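Local coordinates for peptidoglycan-N-acetylmuramic acid deacetylase PdaA (Bacillus subtilis, PDB 1NY1), which deacetylates N-acetylmuramic acid residues of peptidoglycan, leading to muramic delta-lactam in the spore cortex, and is required for germination, at residues Lys177-Ala182 and Leu209-Thr214. Numbering follows the deposited sequence.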
# COMPACT_ATOMS: atom_id res chain seq x y z
N LYS A 177 -4.54 20.15 1.97
CA LYS A 177 -4.54 20.74 3.30
C LYS A 177 -3.22 21.06 4.00
O LYS A 177 -3.20 21.80 4.97
CB LYS A 177 -5.43 19.89 4.22
CG LYS A 177 -6.86 19.83 3.69
CD LYS A 177 -7.86 19.22 4.67
CE LYS A 177 -9.27 19.28 4.08
NZ LYS A 177 -10.34 18.93 5.05
N GLY A 178 -2.11 20.51 3.52
CA GLY A 178 -0.85 20.84 4.15
C GLY A 178 -0.23 19.78 5.03
O GLY A 178 -0.76 18.69 5.21
N LYS A 179 0.92 20.14 5.61
CA LYS A 179 1.67 19.22 6.45
C LYS A 179 0.99 18.81 7.74
O LYS A 179 0.92 17.63 8.05
CB LYS A 179 3.03 19.82 6.78
CG LYS A 179 3.98 18.81 7.39
CD LYS A 179 5.31 19.41 7.80
CE LYS A 179 5.18 20.23 9.08
NZ LYS A 179 6.53 20.56 9.63
N LYS A 180 0.49 19.78 8.49
CA LYS A 180 -0.16 19.48 9.76
C LYS A 180 -1.32 18.49 9.61
O LYS A 180 -1.45 17.57 10.42
CB LYS A 180 -0.63 20.77 10.43
CG LYS A 180 -1.34 20.57 11.76
CD LYS A 180 -1.73 21.90 12.37
CE LYS A 180 -2.71 21.73 13.52
NZ LYS A 180 -2.18 20.83 14.58
N TYR A 181 -2.15 18.67 8.59
CA TYR A 181 -3.29 17.77 8.40
C TYR A 181 -2.86 16.31 8.30
O TYR A 181 -3.41 15.44 8.98
CB TYR A 181 -4.08 18.15 7.14
CG TYR A 181 -5.34 17.34 6.97
CD1 TYR A 181 -6.49 17.66 7.70
CD2 TYR A 181 -5.39 16.25 6.10
CE1 TYR A 181 -7.66 16.91 7.57
CE2 TYR A 181 -6.56 15.49 5.97
CZ TYR A 181 -7.69 15.83 6.70
OH TYR A 181 -8.84 15.09 6.58
N ALA A 182 -1.88 16.05 7.44
CA ALA A 182 -1.38 14.69 7.22
C ALA A 182 -0.64 14.16 8.43
O ALA A 182 -0.83 13.01 8.84
CB ALA A 182 -0.44 14.68 6.00
N LEU A 209 5.51 13.17 6.40
CA LEU A 209 6.01 11.82 6.63
C LEU A 209 7.33 11.85 7.41
O LEU A 209 7.56 11.03 8.30
CB LEU A 209 6.23 11.09 5.30
CG LEU A 209 6.77 9.65 5.36
CD1 LEU A 209 5.76 8.73 6.05
CD2 LEU A 209 7.03 9.16 3.94
N ASP A 210 8.19 12.81 7.06
CA ASP A 210 9.47 12.96 7.74
C ASP A 210 9.22 13.17 9.25
O ASP A 210 9.80 12.48 10.08
CB ASP A 210 10.22 14.16 7.14
CG ASP A 210 11.66 14.26 7.60
OD1 ASP A 210 12.13 13.41 8.40
OD2 ASP A 210 12.33 15.22 7.15
N ASP A 211 8.33 14.10 9.58
CA ASP A 211 8.00 14.39 10.98
C ASP A 211 7.32 13.22 11.67
O ASP A 211 7.59 12.92 12.83
CB ASP A 211 7.08 15.61 11.08
CG ASP A 211 7.76 16.90 10.65
OD1 ASP A 211 8.97 16.88 10.35
OD2 ASP A 211 7.07 17.94 10.61
N ALA A 212 6.41 12.56 10.95
CA ALA A 212 5.68 11.42 11.50
C ALA A 212 6.61 10.28 11.86
O ALA A 212 6.50 9.70 12.94
CB ALA A 212 4.63 10.95 10.49
N ILE A 213 7.54 9.94 10.97
CA ILE A 213 8.47 8.85 11.26
C ILE A 213 9.34 9.24 12.45
O ILE A 213 9.51 8.46 13.38
CB ILE A 213 9.37 8.53 10.05
CG1 ILE A 213 8.53 7.96 8.91
CG2 ILE A 213 10.44 7.51 10.46
CD1 ILE A 213 9.29 7.79 7.63
N THR A 214 9.88 10.45 12.42
CA THR A 214 10.72 10.91 13.51
C THR A 214 9.99 10.76 14.85
O THR A 214 10.49 10.10 15.76
CB THR A 214 11.14 12.38 13.32
OG1 THR A 214 11.84 12.53 12.09
CG2 THR A 214 12.04 12.83 14.46
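Lys179 sends its CG anti to the backbone N (chi1 -167°) and then bends at chi3 (75°), which carries the ammonium group to Asp211, whose CG lies beside its own backbone N (chi1 -66°). The two side chains cross at about a right angle. Lys179 NZ donates to Asp211 OD2 at 2.8 Å, meeting that oxygen nearly end-on to its C-O bond, and the result is a hydrogen-bonded salt bridge. The closeness of Lys179 CE to Asp211 OD2, 3.3 Å, follows from the bond made by NZ. Replacing Lys179 by alanine takes away the one direct link between residues 177-182 and 209-214, and the Asp211 carboxylate is then likely to lose its counter-charge here. This is a lysine-aspartate bridge at the surface, between two neighbouring outer helices that flank the parallel sheet of the NodB-type polysaccharide deacetylase domain; the centre of the contact lies about 18 Å from the centre of the chain. It ties the first turn of helix 179-188, just after the N-cap residue Gly178, to the middle of helix 205-219. Deeper between these helices, Ala212 packs on Met186, while the side chains of Leu209 and Ile213 pack against strand 44-51 of the parallel sheet.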